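Local atomic coordinates of terminal uridylyltransferase 1 (Trypanosoma brucei, PDB entry 5HZD), a protein that catalyses the addition of uridines from UTP to the 3'-hydroxyl of guide RNA and other mitochondrial RNAs during trypanosome RNA editing. Residues A[95-98]-A[103-106]; A[148-153]-A[285-290]; A[332-337]-A[461-466]; A[340-345]-A[410-415]. All coordinates share one frame; numbering follows the deposited sequence. Where two conformers were deposited one is given.

Contact 1 (A[95-98]-A[103-106]); sequences CVVR and KARV
Arg-98 and Arg-105 lay their guanidinium groups flat on one another where helix 80-100 turns into strand 105-109. This strand is an outermost one of the mixed sheet in the nucleotidyltransferase palm domain. The two planes differ by 26° and their centres are 3.8 Å apart. Arg-105 NH2 sits over the middle of the Arg-98 group, while Arg-98 NH2 lies above the Arg-105 group, displaced toward its rim. The stack is therefore offset. The Arg-98 chain bends at chi3 (65°), which brings NE within 3.3 Å of Arg-105 NH1. Both are donors, so this is not a hydrogen bond. The like charges probably tolerate each other because Arg-98 NH1 forms a salt bridge with Asp-102. Arg-105 NH1 also bonds to Asp-102 O.

Deeper in the contact the chemistry changes. Val-97 CG2 meets Val-106 CG2 at 3.8 Å, and the two valines come together at a slant. The same Val-97 methyl approaches Ala-104 CB at 4.4 Å. These three buried side chains seal the helix to the start of the strand. Val-128 of the adjacent strand packs on Val-97 and Ala-104. Ile-150 of helix 143-156 also reaches Val-97.

The backbone carbonyl of Ala-104 meets both arginine chains. Arg-98 CG rests 3.5 Å from Ala-104 O. Arg-105 folds back on itself at chi2 (-64°), and its NH1 donates to that same oxygen of the preceding residue. The bond from Arg-105 NH1 to Ala-104 O measures 2.8 Å, with the oxygen in the guanidinium plane and the donor above the carbonyl plane.

Contact 2 (A[148-153]-A[285-290]); sequences RSITEL and FDLSFR
Ile-150 pushes its CD1 methyl against the edge of the Phe-289 ring, close to the ring plane. The methyl lies 3.3 Å from Phe-289 CE1 and 3.5 Å from Phe-289 CZ, so it straddles one ring bond. The fit is tight. The two side chains come from opposite directions. Ile-150 CG1 stands anti to the carbonyl carbon, and chi2 (166°) extends the arm so that CD1 reaches the ring.

The other branch of Ile-150 is used as well. CG2 meets Leu-287 CD1 at 4.0 Å, and these two side chains approach at a slant. One isoleucine thus touches an aromatic edge with its long arm and a leucine methyl with its short one.

Ile-150 lies on helix 143-156. Leu-287 is on strand 285-288, the central strand of the five-stranded mixed sheet of the nucleotidyltransferase palm, and Phe-289 follows directly after it. The contact therefore packs a helix on one face of the sheet. Ile-175 of the neighbouring strand touches both Ile-150 and Leu-287. Ala-146 and Val-147 of the same helix also border the Phe-289 ring.

Asp-286 points to the other face of the sheet. It is probably important for catalysis, and it forms a salt bridge with Lys-176. Its backbone pairs with Ile-124 and Phe-126, beside the probable metal ligands Asp-123 and Asp-125.

All three touching side chains are buried hydrocarbon. The helix is held to this strand across the contact by shape and by exclusion of water, while the charged Asp-286 lies on the opposite face.

Contact 3 (A[332-337]-A[461-466]); sequences GYFTSY and YELCIE
The probable nucleotide recognition motif begins at Ile-465, and this side chain packs on Phe-334, two residues before Ser-336 and Tyr-337, which bind UTP. Ile-465 CD1 comes within 3.4 Å of Phe-334 CE1 and 3.7 Å of Phe-334 CZ. It also lies 3.9 Å from Phe-334 CD1, so one methyl spans three ring atoms in a row. Chi2 of Ile-465 is fully extended (180°), which sends CD1 out to the ring. Its CG1 joins in more loosely, at 4.1 Å from Phe-334 CE1.

Leu-463 supplies a second methyl. Its CD1 is 4.1 Å from Phe-334 CZ, and the two side chains cross at about a right angle. The end of the phenyl ring is thus wedged between the leucine and the isoleucine.

Both sides are anchored by other bonds. The Phe-334 backbone pairs with Val-326 and Asn-328. Asn-474, the last residue of the recognition motif, bonds through its side-chain amide to Ile-465 N and Leu-463 O. Thr-335 N-caps helix 336-349 with its OG1, just ahead of the UTP-binding pair.

The contact itself is buried and purely apolar. It gives no directional grip, so the fit depends on the shape of the ring and the two aliphatic chains. It joins the approach to a UTP-binding helix with the start of the recognition motif.

Contact 4 (A[340-345]-A[410-415]); sequences NIMWIY and FDWGHN
Asp-411 OD1 takes two backbone N-H groups, and the flanking Phe-410 and Trp-412 carry the contact with helix 336-349. His-414 N donates to Asp-411 OD1 at 3.1 Å, with an angle of 135° at the hydrogen. It arrives from above the carboxylate plane. Gly-413 N adds a weak bond to the same oxygen. This is an Asx motif, and it folds the loop after helix 385-409 tightly.

Within the folded loop Phe-410 CD2 lies over the centre of the Trp-412 rings, 3.6 Å above their plane. The loop belongs to the Cid1-type poly(A) polymerase family region, and it packs here against helix 336-349. The helix starts with the UTP-binding residues Ser-336 and Tyr-337. Tyr-406 ties the two elements together, since its O accepts from Trp-412 NE1 and its OH bonds to Met-342 O.

Met-342 comes at the edge of the indole, near its plane. Its chain bends at chi3 (63°), and CE reaches Trp-412 CH2 at 3.7 Å and Trp-412 CZ2 at 3.9 Å. One turn on, Tyr-345 addresses Phe-410. The ring planes stand at 83° and the centroids are 5.8 Å apart. Tyr-345 CE2 is 3.7 Å from Phe-410 CE1, and the phenol OH of Tyr-345 lies 3.8 Å from the same Phe-410 carbon.

All four contacts are made mainly of buried side chains. Contact 1 differs in having two partly exposed arginines that stack beside its buried valines. Contacts 1 and 2 both reach the mixed sheet of the palm, one at an outermost strand and one at the central strand. They touch through Val-97 CG1 and Ile-150 CD1. Contacts 3 and 4 share helix 336-349 and form a continuous core, with Ile-465 packed on Met-342 and Leu-463 on Trp-412. Along the chain, contact 4 is nested inside the loop that contact 3 closes. Stacked charged groups mark contact 1, aliphatic-aromatic packing contacts 2 and 3, and a wider aromatic cluster contact 4.

Contact 1 (A[95-98]-A[103-106])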
loop_
_atom_site.group_PDB
_atom_site.type_symbol
_atom_site.label_atom_id
_atom_site.label_comp_id
_atom_site.label_asym_id
_atom_site.label_seq_id
_atom_site.Cartn_x
_atom_site.Cartn_y
_atom_site.Cartn_z
ATOM N N CYS A 95 -4.005 12.914 -17.269
ATOM C CA CYS A 95 -4.300 13.313 -18.657
ATOM C C CYS A 95 -5.206 12.321 -19.338
ATOM O O CYS A 95 -6.100 12.675 -20.119
ATOM C CB CYS A 95 -3.011 13.378 -19.461
ATOM S SG CYS A 95 -1.876 14.663 -19.003
ATOM N N VAL A 96 -4.951 11.045 -19.069
ATOM C CA VAL A 96 -5.738 10.005 -19.710
ATOM C C VAL A 96 -7.143 9.995 -19.123
ATOM O O VAL A 96 -8.145 10.027 -19.871
ATOM C CB VAL A 96 -5.098 8.613 -19.497
ATOM C CG1 VAL A 96 -6.009 7.530 -20.113
ATOM C CG2 VAL A 96 -3.709 8.563 -20.093
ATOM N N VAL A 97 -7.261 9.973 -17.785
ATOM C CA VAL A 97 -8.597 9.801 -17.216
ATOM C C VAL A 97 -9.485 11.018 -17.412
ATOM O O VAL A 97 -10.706 10.865 -17.447
ATOM C CB VAL A 97 -8.587 9.351 -15.753
ATOM C CG1 VAL A 97 -7.716 8.096 -15.601
ATOM C CG2 VAL A 97 -8.074 10.441 -14.891
ATOM N N ARG A 98 -8.904 12.211 -17.575
ATOM C CA ARG A 98 -9.759 13.377 -17.863
ATOM C C ARG A 98 -10.451 13.308 -19.204
ATOM O O ARG A 98 -11.423 14.006 -19.421
ATOM C CB ARG A 98 -8.976 14.686 -17.724
ATOM C CG ARG A 98 -8.688 14.991 -16.262
ATOM C CD ARG A 98 -7.965 16.315 -16.071
ATOM N NE ARG A 98 -8.867 17.383 -16.503
ATOM C CZ ARG A 98 -8.555 18.672 -16.559
ATOM N NH1 ARG A 98 -9.472 19.546 -16.958
ATOM N NH2 ARG A 98 -7.337 19.073 -16.257
ATOM N N LYS A 103 -13.637 16.134 -14.821
ATOM C CA LYS A 103 -13.444 16.618 -13.465
ATOM C C LYS A 103 -12.759 15.598 -12.549
ATOM O O LYS A 103 -12.496 15.900 -11.394
ATOM C CB LYS A 103 -14.777 17.021 -12.866
ATOM C CG LYS A 103 -15.300 18.330 -13.480
ATOM C CD LYS A 103 -16.654 18.673 -12.930
ATOM C CE LYS A 103 -16.531 19.123 -11.487
ATOM N NZ LYS A 103 -17.830 19.652 -10.971
ATOM N N ALA A 104 -12.482 14.409 -13.064
ATOM C CA ALA A 104 -11.705 13.442 -12.295
ATOM C C ALA A 104 -10.260 13.898 -12.079
ATOM O O ALA A 104 -9.625 14.467 -12.979
ATOM C CB ALA A 104 -11.710 12.109 -12.981
ATOM N N ARG A 105 -9.734 13.603 -10.887
ATOM C CA ARG A 105 -8.338 13.851 -10.572
ATOM C C ARG A 105 -7.750 12.582 -9.988
ATOM O O ARG A 105 -8.482 11.713 -9.508
ATOM C CB ARG A 105 -8.181 15.034 -9.605
ATOM C CG ARG A 105 -8.677 16.374 -10.203
ATOM C CD ARG A 105 -7.838 16.777 -11.403
ATOM N NE ARG A 105 -8.276 18.090 -11.923
ATOM C CZ ARG A 105 -9.244 18.261 -12.825
ATOM N NH1 ARG A 105 -9.888 17.224 -13.329
ATOM N NH2 ARG A 105 -9.584 19.487 -13.208
ATOM N N VAL A 106 -6.434 12.461 -10.067
ATOM C CA VAL A 106 -5.753 11.228 -9.669
ATOM C C VAL A 106 -4.988 11.478 -8.372
ATOM O O VAL A 106 -4.230 12.437 -8.266
ATOM C CB VAL A 106 -4.777 10.746 -10.783
ATOM C CG1 VAL A 106 -4.020 9.458 -10.336
ATOM C CG2 VAL A 106 -5.557 10.429 -12.077
#

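Contact 2 (A[148-153]-A[285-290])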
loop_
_atom_site.group_PDB
_atom_site.type_symbol
_atom_site.label_atom_id
_atom_site.label_comp_id
_atom_site.label_asym_id
_atom_site.label_seq_id
_atom_site.Cartn_x
_atom_site.Cartn_y
_atom_site.Cartn_z
ATOM N N ARG A 148 -13.792 -0.426 -17.792
ATOM C CA ARG A 148 -13.738 -0.711 -19.241
ATOM C C ARG A 148 -13.388 0.566 -20.015
ATOM O O ARG A 148 -12.574 0.516 -20.927
ATOM C CB ARG A 148 -15.041 -1.358 -19.737
ATOM C CG ARG A 148 -15.305 -2.680 -18.983
ATOM C CD ARG A 148 -16.736 -3.175 -19.041
ATOM N NE ARG A 148 -17.191 -3.350 -20.409
ATOM C CZ ARG A 148 -18.237 -2.706 -20.918
ATOM N NH1 ARG A 148 -18.927 -1.853 -20.153
ATOM N NH2 ARG A 148 -18.598 -2.917 -22.184
ATOM N N SER A 149 -13.965 1.700 -19.619
ATOM C CA SER A 149 -13.682 2.966 -20.324
ATOM C C SER A 149 -12.224 3.348 -20.249
ATOM O O SER A 149 -11.607 3.691 -21.282
ATOM C CB SER A 149 -14.533 4.103 -19.743
ATOM O OG SER A 149 -15.904 3.875 -20.022
ATOM N N ILE A 150 -11.645 3.301 -19.056
ATOM C CA ILE A 150 -10.254 3.724 -18.910
ATOM C C ILE A 150 -9.284 2.703 -19.519
ATOM O O ILE A 150 -8.251 3.078 -20.083
ATOM C CB ILE A 150 -9.947 4.072 -17.460
ATOM C CG1 ILE A 150 -10.772 5.328 -17.101
ATOM C CG2 ILE A 150 -8.465 4.342 -17.275
ATOM C CD1 ILE A 150 -10.811 5.577 -15.641
ATOM N N THR A 151 -9.627 1.414 -19.436
ATOM C CA THR A 151 -8.815 0.416 -20.134
ATOM C C THR A 151 -8.683 0.739 -21.618
ATOM O O THR A 151 -7.584 0.690 -22.150
ATOM C CB THR A 151 -9.366 -0.979 -19.929
ATOM O OG1 THR A 151 -9.298 -1.251 -18.527
ATOM C CG2 THR A 151 -8.478 -2.019 -20.649
ATOM N N GLU A 152 -9.783 1.125 -22.251
ATOM C CA GLU A 152 -9.752 1.413 -23.685
ATOM C C GLU A 152 -8.925 2.653 -23.988
ATOM O O GLU A 152 -8.179 2.682 -24.959
ATOM C CB GLU A 152 -11.173 1.597 -24.219
ATOM C CG GLU A 152 -11.238 2.002 -25.672
ATOM C CD GLU A 152 -10.840 0.882 -26.622
ATOM O OE1 GLU A 152 -10.604 -0.265 -26.162
ATOM O OE2 GLU A 152 -10.747 1.156 -27.845
ATOM N N LEU A 153 -9.043 3.675 -23.156
ATOM C CA LEU A 153 -8.206 4.867 -23.353
ATOM C C LEU A 153 -6.718 4.543 -23.228
ATOM O O LEU A 153 -5.879 5.043 -24.017
ATOM C CB LEU A 153 -8.582 5.988 -22.365
ATOM C CG LEU A 153 -9.958 6.622 -22.569
ATOM C CD1 LEU A 153 -10.254 7.658 -21.477
ATOM C CD2 LEU A 153 -10.078 7.251 -23.972
ATOM N N PHE A 285 0.963 -0.701 -11.203
ATOM C CA PHE A 285 -0.045 0.084 -10.472
ATOM C C PHE A 285 -1.407 -0.546 -10.461
ATOM O O PHE A 285 -1.732 -1.371 -11.332
ATOM C CB PHE A 285 -0.107 1.560 -10.978
ATOM C CG PHE A 285 -0.618 1.743 -12.403
ATOM C CD1 PHE A 285 -1.995 1.718 -12.685
ATOM C CD2 PHE A 285 0.270 1.998 -13.444
ATOM C CE1 PHE A 285 -2.477 1.915 -13.981
ATOM C CE2 PHE A 285 -0.211 2.230 -14.735
ATOM C CZ PHE A 285 -1.578 2.159 -15.004
ATOM N N ASP A 286 -2.180 -0.211 -9.422
ATOM C CA ASP A 286 -3.594 -0.566 -9.360
ATOM C C ASP A 286 -4.361 0.747 -9.415
ATOM O O ASP A 286 -4.087 1.665 -8.630
ATOM C CB ASP A 286 -3.975 -1.250 -8.048
ATOM C CG ASP A 286 -3.396 -2.651 -7.912
ATOM O OD1 ASP A 286 -2.817 -3.196 -8.887
ATOM O OD2 ASP A 286 -3.533 -3.205 -6.798
ATOM N N LEU A 287 -5.326 0.824 -10.326
ATOM C CA LEU A 287 -6.172 2.009 -10.498
ATOM C C LEU A 287 -7.590 1.706 -9.998
ATOM O O LEU A 287 -8.232 0.767 -10.441
ATOM C CB LEU A 287 -6.145 2.404 -11.987
ATOM C CG LEU A 287 -6.852 3.681 -12.434
ATOM C CD1 LEU A 287 -6.426 4.018 -13.836
ATOM C CD2 LEU A 287 -8.374 3.538 -12.376
ATOM N N SER A 288 -8.062 2.498 -9.043
ATOM C CA SER A 288 -9.381 2.339 -8.458
ATOM C C SER A 288 -10.092 3.670 -8.424
ATOM O O SER A 288 -9.508 4.705 -8.790
ATOM C CB SER A 288 -9.253 1.786 -7.034
ATOM O OG SER A 288 -8.412 2.636 -6.245
ATOM N N PHE A 289 -11.355 3.644 -7.987
ATOM C CA PHE A 289 -12.220 4.811 -8.126
ATOM C C PHE A 289 -12.788 5.304 -6.807
ATOM O O PHE A 289 -13.681 6.164 -6.780
ATOM C CB PHE A 289 -13.354 4.495 -9.110
ATOM C CG PHE A 289 -12.865 4.150 -10.480
ATOM C CD1 PHE A 289 -12.574 5.157 -11.393
ATOM C CD2 PHE A 289 -12.635 2.821 -10.842
ATOM C CE1 PHE A 289 -12.105 4.872 -12.661
ATOM C CE2 PHE A 289 -12.154 2.525 -12.102
ATOM C CZ PHE A 289 -11.883 3.540 -13.011
ATOM N N ARG A 290 -12.279 4.745 -5.714
ATOM C CA ARG A 290 -12.777 5.105 -4.392
ATOM C C ARG A 290 -11.767 5.878 -3.569
ATOM O O ARG A 290 -10.566 5.814 -3.809
ATOM C CB ARG A 290 -13.169 3.829 -3.636
ATOM C CG ARG A 290 -14.185 2.997 -4.422
ATOM C CD ARG A 290 -14.688 1.801 -3.634
ATOM N NE ARG A 290 -15.528 0.961 -4.485
ATOM C CZ ARG A 290 -16.151 -0.131 -4.052
ATOM N NH1 ARG A 290 -16.011 -0.508 -2.787
ATOM N NH2 ARG A 290 -16.904 -0.843 -4.879
#

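Contact 3 (A[332-337]-A[461-466])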
loop_
_atom_site.group_PDB
_atom_site.type_symbol
_atom_site.label_atom_id
_atom_site.label_comp_id
_atom_site.label_asym_id
_atom_site.label_seq_id
_atom_site.Cartn_x
_atom_site.Cartn_y
_atom_site.Cartn_z
ATOM N N GLY A 332 -6.942 -15.695 4.967
ATOM C CA GLY A 332 -7.690 -15.311 6.159
ATOM C C GLY A 332 -6.843 -14.730 7.282
ATOM O O GLY A 332 -7.354 -14.425 8.378
ATOM N N TYR A 333 -5.543 -14.587 7.040
ATOM C CA TYR A 333 -4.711 -13.985 8.077
ATOM C C TYR A 333 -4.781 -12.470 7.922
ATOM O O TYR A 333 -5.700 -11.944 7.254
ATOM C CB TYR A 333 -3.281 -14.514 8.041
ATOM C CG TYR A 333 -3.170 -15.975 8.434
ATOM C CD1 TYR A 333 -2.992 -16.345 9.760
ATOM C CD2 TYR A 333 -3.249 -16.973 7.469
ATOM C CE1 TYR A 333 -2.891 -17.677 10.127
ATOM C CE2 TYR A 333 -3.154 -18.313 7.821
ATOM C CZ TYR A 333 -2.971 -18.651 9.156
ATOM O OH TYR A 333 -2.879 -19.987 9.516
ATOM N N PHE A 334 -3.832 -11.750 8.516
ATOM C CA PHE A 334 -3.917 -10.287 8.503
ATOM C C PHE A 334 -3.440 -9.682 7.185
ATOM O O PHE A 334 -2.713 -10.295 6.406
ATOM C CB PHE A 334 -3.045 -9.717 9.617
ATOM C CG PHE A 334 -3.568 -9.974 10.990
ATOM C CD1 PHE A 334 -4.843 -9.570 11.360
ATOM C CD2 PHE A 334 -2.761 -10.589 11.937
ATOM C CE1 PHE A 334 -5.325 -9.800 12.647
ATOM C CE2 PHE A 334 -3.231 -10.801 13.223
ATOM C CZ PHE A 334 -4.504 -10.414 13.583
ATOM N N THR A 335 -3.865 -8.452 6.949
ATOM C CA THR A 335 -3.350 -7.658 5.853
ATOM C C THR A 335 -2.158 -6.828 6.318
ATOM O O THR A 335 -1.889 -6.685 7.528
ATOM C CB THR A 335 -4.419 -6.660 5.403
ATOM O OG1 THR A 335 -4.815 -5.851 6.525
ATOM C CG2 THR A 335 -5.632 -7.378 4.858
ATOM N N SER A 336 -1.462 -6.212 5.376
ATOM C CA SER A 336 -0.380 -5.311 5.754
ATOM C C SER A 336 -0.894 -4.136 6.573
ATOM O O SER A 336 -0.223 -3.667 7.513
ATOM C CB SER A 336 0.369 -4.816 4.519
ATOM O OG SER A 336 1.048 -5.923 3.913
ATOM N N TYR A 337 -2.088 -3.656 6.259
ATOM C CA TYR A 337 -2.683 -2.582 7.039
ATOM C C TYR A 337 -2.861 -3.025 8.493
ATOM O O TYR A 337 -2.539 -2.254 9.401
ATOM C CB TYR A 337 -4.045 -2.211 6.433
ATOM C CG TYR A 337 -4.753 -0.996 7.009
ATOM C CD1 TYR A 337 -4.100 0.212 7.178
ATOM C CD2 TYR A 337 -6.121 -1.040 7.273
ATOM C CE1 TYR A 337 -4.783 1.348 7.661
ATOM C CE2 TYR A 337 -6.815 0.091 7.744
ATOM C CZ TYR A 337 -6.139 1.272 7.935
ATOM O OH TYR A 337 -6.835 2.386 8.404
ATOM N N TYR A 461 -13.593 -13.579 16.686
ATOM C CA TYR A 461 -13.147 -12.497 17.562
ATOM C C TYR A 461 -12.089 -13.030 18.515
ATOM O O TYR A 461 -12.029 -12.649 19.687
ATOM C CB TYR A 461 -14.329 -11.932 18.366
ATOM C CG TYR A 461 -15.402 -11.267 17.522
ATOM C CD1 TYR A 461 -15.078 -10.278 16.610
ATOM C CD2 TYR A 461 -16.742 -11.621 17.658
ATOM C CE1 TYR A 461 -16.049 -9.655 15.841
ATOM C CE2 TYR A 461 -17.728 -11.010 16.882
ATOM C CZ TYR A 461 -17.371 -10.016 15.992
ATOM O OH TYR A 461 -18.340 -9.403 15.219
ATOM N N GLU A 462 -11.250 -13.935 18.012
ATOM C CA GLU A 462 -10.141 -14.460 18.785
ATOM C C GLU A 462 -9.035 -13.437 18.898
ATOM O O GLU A 462 -8.583 -13.103 20.012
ATOM C CB GLU A 462 -9.591 -15.701 18.086
ATOM C CG GLU A 462 -8.686 -16.539 18.940
ATOM C CD GLU A 462 -9.374 -17.242 20.110
ATOM O OE1 GLU A 462 -10.536 -17.732 20.001
ATOM O OE2 GLU A 462 -8.717 -17.313 21.167
ATOM N N LEU A 463 -8.571 -12.971 17.745
ATOM C CA LEU A 463 -7.615 -11.874 17.703
ATOM C C LEU A 463 -8.329 -10.687 17.102
ATOM O O LEU A 463 -8.816 -10.771 15.958
ATOM C CB LEU A 463 -6.429 -12.236 16.808
ATOM C CG LEU A 463 -5.703 -13.550 17.083
ATOM C CD1 LEU A 463 -4.443 -13.594 16.215
ATOM C CD2 LEU A 463 -5.341 -13.648 18.558
ATOM N N CYS A 464 -8.418 -9.584 17.840
ATOM C CA CYS A 464 -9.234 -8.465 17.378
ATOM C C CYS A 464 -8.436 -7.211 17.090
ATOM O O CYS A 464 -7.697 -6.723 17.959
ATOM C CB CYS A 464 -10.293 -8.127 18.431
ATOM S SG CYS A 464 -11.501 -9.453 18.629
ATOM N N ILE A 465 -8.607 -6.672 15.881
ATOM C CA ILE A 465 -7.991 -5.405 15.490
ATOM C C ILE A 465 -9.124 -4.602 14.853
ATOM O O ILE A 465 -9.741 -5.054 13.869
ATOM C CB ILE A 465 -6.880 -5.629 14.454
ATOM C CG1 ILE A 465 -5.773 -6.496 15.054
ATOM C CG2 ILE A 465 -6.312 -4.293 14.026
ATOM C CD1 ILE A 465 -4.631 -6.756 14.045
ATOM N N GLU A 466 -9.437 -3.454 15.436
ATOM C CA GLU A 466 -10.539 -2.632 14.940
ATOM C C GLU A 466 -10.079 -1.832 13.716
ATOM O O GLU A 466 -9.041 -1.144 13.756
ATOM C CB GLU A 466 -11.033 -1.700 16.059
ATOM C CG GLU A 466 -12.206 -0.774 15.628
ATOM C CD GLU A 466 -12.882 0.009 16.754
ATOM O OE1 GLU A 466 -12.305 0.235 17.848
ATOM O OE2 GLU A 466 -14.050 0.417 16.547
#

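Contact 4 (A[340-345]-A[410-415])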
loop_
_atom_site.group_PDB
_atom_site.type_symbol
_atom_site.label_atom_id
_atom_site.label_comp_id
_atom_site.label_asym_id
_atom_site.label_seq_id
_atom_site.Cartn_x
_atom_site.Cartn_y
_atom_site.Cartn_z
ATOM N N ASN A 340 0.411 -2.835 10.337
ATOM C CA ASN A 340 0.765 -1.458 10.690
ATOM C C ASN A 340 -0.050 -0.967 11.889
ATOM O O ASN A 340 0.467 -0.244 12.758
ATOM C CB ASN A 340 0.540 -0.517 9.502
ATOM C CG ASN A 340 1.707 -0.475 8.557
ATOM O OD1 ASN A 340 2.857 -0.483 8.975
ATOM N ND2 ASN A 340 1.415 -0.424 7.261
ATOM N N ILE A 341 -1.328 -1.371 11.971
ATOM C CA ILE A 341 -2.130 -0.978 13.118
ATOM C C ILE A 341 -1.588 -1.625 14.401
ATOM O O ILE A 341 -1.537 -0.965 15.450
ATOM C CB ILE A 341 -3.623 -1.271 12.900
ATOM C CG1 ILE A 341 -4.140 -0.354 11.784
ATOM C CG2 ILE A 341 -4.427 -1.062 14.206
ATOM C CD1 ILE A 341 -5.456 -0.829 11.151
ATOM N N MET A 342 -1.181 -2.893 14.334
ATOM C CA MET A 342 -0.559 -3.513 15.491
ATOM C C MET A 342 0.658 -2.706 15.950
ATOM O O MET A 342 0.834 -2.474 17.135
ATOM C CB MET A 342 -0.099 -4.945 15.196
ATOM C CG MET A 342 -1.242 -5.918 14.999
ATOM S SD MET A 342 -0.622 -7.600 14.822
ATOM C CE MET A 342 0.144 -7.890 16.412
ATOM N N TRP A 343 1.514 -2.308 15.020
ATOM C CA TRP A 343 2.723 -1.586 15.383
ATOM C C TRP A 343 2.375 -0.232 15.965
ATOM O O TRP A 343 2.893 0.160 17.013
ATOM C CB TRP A 343 3.551 -1.456 14.093
ATOM C CG TRP A 343 4.746 -0.535 14.114
ATOM C CD1 TRP A 343 4.959 0.520 13.271
ATOM C CD2 TRP A 343 5.954 -0.665 14.898
ATOM N NE1 TRP A 343 6.203 1.084 13.517
ATOM C CE2 TRP A 343 6.828 0.364 14.498
ATOM C CE3 TRP A 343 6.358 -1.533 15.916
ATOM C CZ2 TRP A 343 8.087 0.542 15.058
ATOM C CZ3 TRP A 343 7.631 -1.354 16.472
ATOM C CH2 TRP A 343 8.464 -0.309 16.059
ATOM N N ILE A 344 1.480 0.492 15.317
ATOM C CA ILE A 344 1.147 1.838 15.807
ATOM C C ILE A 344 0.442 1.781 17.169
ATOM O O ILE A 344 0.714 2.609 18.044
ATOM C CB ILE A 344 0.266 2.542 14.817
ATOM C CG1 ILE A 344 1.118 2.854 13.587
ATOM C CG2 ILE A 344 -0.258 3.840 15.405
ATOM C CD1 ILE A 344 0.275 3.256 12.364
ATOM N N TYR A 345 -0.453 0.807 17.351
ATOM C CA TYR A 345 -1.146 0.684 18.644
ATOM C C TYR A 345 -0.132 0.468 19.754
ATOM O O TYR A 345 -0.225 1.088 20.819
ATOM C CB TYR A 345 -2.154 -0.473 18.614
ATOM C CG TYR A 345 -2.808 -0.752 19.937
ATOM C CD1 TYR A 345 -3.858 0.035 20.389
ATOM C CD2 TYR A 345 -2.361 -1.818 20.728
ATOM C CE1 TYR A 345 -4.480 -0.234 21.646
ATOM C CE2 TYR A 345 -2.970 -2.097 21.948
ATOM C CZ TYR A 345 -4.011 -1.300 22.392
ATOM O OH TYR A 345 -4.601 -1.553 23.611
ATOM N N PHE A 410 -0.141 -7.608 25.991
ATOM C CA PHE A 410 -1.464 -7.352 25.408
ATOM C C PHE A 410 -2.447 -8.480 25.725
ATOM O O PHE A 410 -2.120 -9.663 25.582
ATOM C CB PHE A 410 -1.360 -7.137 23.883
ATOM C CG PHE A 410 -2.683 -6.813 23.271
ATOM C CD1 PHE A 410 -3.275 -5.584 23.516
ATOM C CD2 PHE A 410 -3.359 -7.755 22.512
ATOM C CE1 PHE A 410 -4.543 -5.280 23.006
ATOM C CE2 PHE A 410 -4.634 -7.470 21.998
ATOM C CZ PHE A 410 -5.229 -6.242 22.254
ATOM N N ASP A 411 -3.665 -8.104 26.124
ATOM C CA ASP A 411 -4.668 -9.100 26.507
ATOM C C ASP A 411 -5.484 -9.486 25.279
ATOM O O ASP A 411 -6.551 -8.916 25.021
ATOM C CB ASP A 411 -5.569 -8.561 27.604
ATOM C CG ASP A 411 -6.460 -9.634 28.206
ATOM O OD1 ASP A 411 -6.667 -10.699 27.564
ATOM O OD2 ASP A 411 -6.933 -9.413 29.340
ATOM N N TRP A 412 -4.991 -10.471 24.549
ATOM C CA TRP A 412 -5.678 -10.912 23.324
ATOM C C TRP A 412 -7.046 -11.495 23.621
ATOM O O TRP A 412 -7.928 -11.511 22.750
ATOM C CB TRP A 412 -4.869 -11.958 22.586
ATOM C CG TRP A 412 -3.612 -11.475 21.879
ATOM C CD1 TRP A 412 -2.326 -11.654 22.314
ATOM C CD2 TRP A 412 -3.519 -10.826 20.600
ATOM N NE1 TRP A 412 -1.434 -11.155 21.389
ATOM C CE2 TRP A 412 -2.133 -10.638 20.329
ATOM C CE3 TRP A 412 -4.459 -10.397 19.653
ATOM C CZ2 TRP A 412 -1.667 -10.051 19.149
ATOM C CZ3 TRP A 412 -4.000 -9.791 18.486
ATOM C CH2 TRP A 412 -2.606 -9.619 18.239
ATOM N N GLY A 413 -7.237 -11.983 24.845
ATOM C CA GLY A 413 -8.474 -12.666 25.187
ATOM C C GLY A 413 -9.619 -11.704 25.397
ATOM O O GLY A 413 -10.775 -12.035 25.086
ATOM N N HIS A 414 -9.311 -10.507 25.904
ATOM C CA HIS A 414 -10.362 -9.579 26.307
ATOM C C HIS A 414 -10.346 -8.211 25.643
ATOM O O HIS A 414 -11.360 -7.495 25.697
ATOM C CB HIS A 414 -10.369 -9.411 27.823
ATOM C CG HIS A 414 -10.670 -10.685 28.532
ATOM N ND1 HIS A 414 -11.916 -11.275 28.484
ATOM C CD2 HIS A 414 -9.880 -11.519 29.246
ATOM C CE1 HIS A 414 -11.889 -12.405 29.171
ATOM N NE2 HIS A 414 -10.666 -12.575 29.644
ATOM N N ASN A 415 -9.223 -7.839 25.026
ATOM C CA ASN A 415 -9.081 -6.497 24.480
ATOM C C ASN A 415 -8.914 -6.479 22.967
ATOM O O ASN A 415 -8.728 -7.511 22.341
ATOM C CB ASN A 415 -7.892 -5.791 25.134
ATOM C CG ASN A 415 -8.138 -5.477 26.611
ATOM O OD1 ASN A 415 -9.295 -5.423 27.090
ATOM N ND2 ASN A 415 -7.049 -5.236 27.341
#